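Local coordinates for protein histone deacetylase complex subunit SAP18 (Mus musculus, PDB 4A6Q) that serves as an auxiliary component of the splicing-dependent exon junction complex and enhances transcriptional repression by SIN3 and HDAC1, at residues Lys18-Glu23 against Thr121-Lys126. Residues are numbered along the deposited sequence; the frame is centred on the assembly and turned at random.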
ATOM      1  N   LYS A  18       5.606 -15.691  -3.866  1.00 19.29           N
ATOM      2  CA  LYS A  18       6.822 -16.233  -3.287  1.00 18.96           C
ATOM      3  C   LYS A  18       7.556 -15.127  -2.563  1.00 16.47           C
ATOM      4  O   LYS A  18       7.434 -13.952  -2.907  1.00 18.19           O
ATOM      5  CB  LYS A  18       7.708 -16.777  -4.420  1.00 25.06           C
ATOM      6  CG  LYS A  18       7.040 -17.875  -5.255  1.00 31.71           C
ATOM      7  CD  LYS A  18       7.898 -18.276  -6.444  1.00 39.84           C
ATOM      8  CE  LYS A  18       7.123 -19.159  -7.429  1.00 45.27           C
ATOM      9  NZ  LYS A  18       6.629 -20.430  -6.825  1.00 46.52           N
ATOM     10  N   PRO A  19       8.326 -15.486  -1.529  1.00 17.89           N
ATOM     11  CA  PRO A  19       9.124 -14.452  -0.879  1.00 14.36           C
ATOM     12  C   PRO A  19      10.230 -13.946  -1.785  1.00 14.97           C
ATOM     13  O   PRO A  19      10.665 -14.666  -2.662  1.00 19.84           O
ATOM     14  CB  PRO A  19       9.762 -15.183   0.307  1.00 17.82           C
ATOM     15  CG  PRO A  19       8.926 -16.414   0.497  1.00 26.91           C
ATOM     16  CD  PRO A  19       8.443 -16.790  -0.861  1.00 23.71           C
ATOM     17  N   ILE A  20      10.670 -12.723  -1.538  1.00 13.38           N
ATOM     18  CA  ILE A  20      11.819 -12.120  -2.237  1.00 12.90           C
ATOM     19  C   ILE A  20      13.112 -12.489  -1.523  1.00 15.41           C
ATOM     20  O   ILE A  20      13.161 -12.535  -0.296  1.00 16.36           O
ATOM     21  CB  ILE A  20      11.678 -10.577  -2.198  1.00 12.66           C
ATOM     22  CG1 ILE A  20      10.391 -10.110  -2.921  1.00 12.58           C
ATOM     23  CG2 ILE A  20      12.923  -9.869  -2.778  1.00 12.18           C
ATOM     24  CD1 ILE A  20      10.428 -10.259  -4.418  1.00 17.84           C
ATOM     25  N   ASP A  21      14.175 -12.782  -2.285  1.00 15.35           N
ATOM     26  CA  ASP A  21      15.504 -12.966  -1.682  1.00 13.70           C
ATOM     27  C   ASP A  21      16.066 -11.571  -1.451  1.00 14.30           C
ATOM     28  O   ASP A  21      16.676 -10.981  -2.334  1.00 14.03           O
ATOM     29  CB  ASP A  21      16.441 -13.789  -2.582  1.00 15.58           C
ATOM     30  CG  ASP A  21      17.770 -14.062  -1.916  1.00 18.58           C
ATOM     31  OD1 ASP A  21      18.087 -13.368  -0.940  1.00 21.88           O
ATOM     32  OD2 ASP A  21      18.504 -14.992  -2.338  1.00 21.37           O
ATOM     33  N   ARG A  22      15.803 -11.012  -0.277  1.00 11.79           N
ATOM     34  CA  ARG A  22      16.129  -9.627   0.011  1.00 10.94           C
ATOM     35  C   ARG A  22      17.630  -9.360   0.014  1.00 15.23           C
ATOM     36  O   ARG A  22      18.094  -8.259  -0.314  1.00 17.16           O
ATOM     37  CB  ARG A  22      15.453  -9.206   1.338  1.00 13.15           C
ATOM     38  CG  ARG A  22      13.927  -9.232   1.281  1.00 10.30           C
ATOM     39  CD  ARG A  22      13.354  -8.797   2.615  1.00 12.30           C
ATOM     40  NE  ARG A  22      11.935  -8.495   2.470  1.00 12.15           N
ATOM     41  CZ  ARG A  22      11.210  -7.835   3.369  1.00 14.43           C
ATOM     42  NH1 ARG A  22      11.761  -7.412   4.499  1.00 13.28           N
ATOM     43  NH2 ARG A  22       9.930  -7.596   3.104  1.00 13.46           N
ATOM     44  N   GLU A  23      18.403 -10.382   0.355  1.00 14.59           N
ATOM     45  CA  GLU A  23      19.853 -10.221   0.330  1.00 16.18           C
ATOM     46  C   GLU A  23      20.396 -10.021  -1.086  1.00 17.77           C
ATOM     47  O   GLU A  23      21.440  -9.399  -1.258  1.00 22.03           O
ATOM     48  CB  GLU A  23      20.562 -11.409   1.005  1.00 17.35           C
ATOM     49  N   THR A 121       0.878  -8.284   1.076  1.00 11.98           N
ATOM     50  CA  THR A 121       2.104  -7.709   0.551  1.00 11.63           C
ATOM     51  C   THR A 121       1.867  -6.735  -0.571  1.00  9.68           C
ATOM     52  O   THR A 121       0.826  -6.745  -1.254  1.00 12.05           O
ATOM     53  CB  THR A 121       3.000  -8.805  -0.056  1.00 10.79           C
ATOM     54  OG1 THR A 121       2.300  -9.440  -1.109  1.00 14.42           O
ATOM     55  CG2 THR A 121       3.400  -9.842   0.994  1.00 12.83           C
ATOM     56  N   LEU A 122       2.853  -5.864  -0.776  1.00 10.16           N
ATOM     57  CA  LEU A 122       2.803  -4.984  -1.941  1.00 11.06           C
ATOM     58  C   LEU A 122       2.608  -5.760  -3.245  1.00 12.18           C
ATOM     59  O   LEU A 122       1.755  -5.394  -4.084  1.00 13.18           O
ATOM     60  CB  LEU A 122       4.063  -4.122  -2.017  1.00 12.13           C
ATOM     61  CG  LEU A 122       4.307  -3.156  -0.851  1.00 13.94           C
ATOM     62  CD1 LEU A 122       5.687  -2.537  -1.018  1.00 15.17           C
ATOM     63  CD2 LEU A 122       3.268  -2.054  -0.734  1.00 15.38           C
ATOM     64  N   GLN A 123       3.356  -6.831  -3.433  1.00 11.86           N
ATOM     65  CA  GLN A 123       3.235  -7.577  -4.693  1.00 11.71           C
ATOM     66  C   GLN A 123       1.853  -8.213  -4.918  1.00 13.74           C
ATOM     67  O   GLN A 123       1.372  -8.274  -6.064  1.00 14.65           O
ATOM     68  CB  GLN A 123       4.370  -8.591  -4.844  1.00 11.69           C
ATOM     69  CG  GLN A 123       4.322  -9.694  -3.795  1.00 14.08           C
ATOM     70  CD  GLN A 123       5.526 -10.584  -3.788  1.00 17.61           C
ATOM     71  OE1 GLN A 123       6.482 -10.370  -4.554  1.00 17.50           O
ATOM     72  NE2 GLN A 123       5.508 -11.589  -2.910  1.00 15.66           N
ATOM     73  N   SER A 124       1.202  -8.631  -3.835  1.00 12.90           N
ATOM     74  CA  SER A 124      -0.121  -9.236  -3.952  1.00 12.58           C
ATOM     75  C   SER A 124      -1.129  -8.230  -4.500  1.00 15.03           C
ATOM     76  O   SER A 124      -2.149  -8.609  -5.084  1.00 16.22           O
ATOM     77  CB  SER A 124      -0.618  -9.813  -2.620  1.00 12.66           C
ATOM     78  OG  SER A 124      -0.952  -8.806  -1.678  1.00 13.75           O
ATOM     79  N   GLN A 125      -0.832  -6.944  -4.293  1.00 14.16           N
ATOM     80  CA  GLN A 125      -1.782  -5.899  -4.708  1.00 11.93           C
ATOM     81  C   GLN A 125      -1.347  -5.217  -6.007  1.00 15.07           C
ATOM     82  O   GLN A 125      -1.874  -4.167  -6.363  1.00 20.09           O
ATOM     83  CB  GLN A 125      -1.951  -4.873  -3.587  1.00 12.47           C
ATOM     84  CG  GLN A 125      -2.343  -5.488  -2.274  1.00 12.44           C
ATOM     85  CD  GLN A 125      -3.645  -6.224  -2.380  1.00 16.15           C
ATOM     86  OE1 GLN A 125      -4.675  -5.613  -2.734  1.00 16.91           O
ATOM     87  NE2 GLN A 125      -3.635  -7.540  -2.106  1.00 17.54           N
ATOM     88  N   LYS A 126      -0.381  -5.821  -6.697  1.00 14.22           N
ATOM     89  CA  LYS A 126       0.191  -5.313  -7.954  1.00 17.16           C
ATOM     90  C   LYS A 126       0.732  -3.899  -7.861  1.00 18.57           C
ATOM     91  O   LYS A 126       0.651  -3.107  -8.797  1.00 20.75           O
ATOM     92  CB  LYS A 126      -0.813  -5.464  -9.071  1.00 25.49           C
ATOM     93  CG  LYS A 126      -1.294  -6.884  -9.103  1.00 32.28           C
ATOM     94  CD  LYS A 126      -1.100  -7.465 -10.420  1.00 42.32           C
ATOM     95  CE  LYS A 126      -2.238  -7.031 -11.227  1.00 48.69           C
ATOM     96  NZ  LYS A 126      -2.130  -7.607 -12.592  1.00 53.88           N
TER
HETATM   97  O   HOH W   1       7.826 -12.784  -5.424  1.00 23.75           O
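CG of Gln123 is turned in over the backbone, flanked by its N and C (chi1 65°), and the chain runs on extended, which carries its amide out to Lys18 and Ile20. In this ubiquitin-like fold the contact lies at the surface, where the segment leading toward strand 28-35 passes the loop between strands 101-110 and 132-138. That loop falls in the part of SAP18, residues 93-143, that is probably involved in splicing regulation. Gln123 NE2 gives a hydrogen to the backbone O of Lys18 at 3.0 Å, with a nearly straight N-H...O angle of 161°. The acceptor lies close to the plane of the Gln123 amide, whereas the donor is tilted 35° from the carbonyl plane of Lys18. NE2 also bonds to Glu17 OE1, so the amide nitrogen grips two successive residues of the N-terminal segment. Thr121 OG1, which is hydrogen-bonded to Glu17 OE1, accepts from Ser124 N at 3.0 Å in an ST motif that opens the short 3-10 turn bearing Gln123. Ile20 and Gln123 run alongside each other with opposed directions, and CD1 of Ile20 lies 3.9 Å from OE1 of Gln123. With an alanine here instead of Gln123, Lys18 O and Glu17 OE1 would probably both lose their amide donor. The backbone N of Ile20 bonds to Asp63 OD2, and Arg22 makes salt bridges with Asp63 and Glu68, tying the segment to helix 66-76. The direct link is doubled by one water, which donates both to Lys18 O at 2.8 Å and to Gln123 OE1 at 2.9 Å.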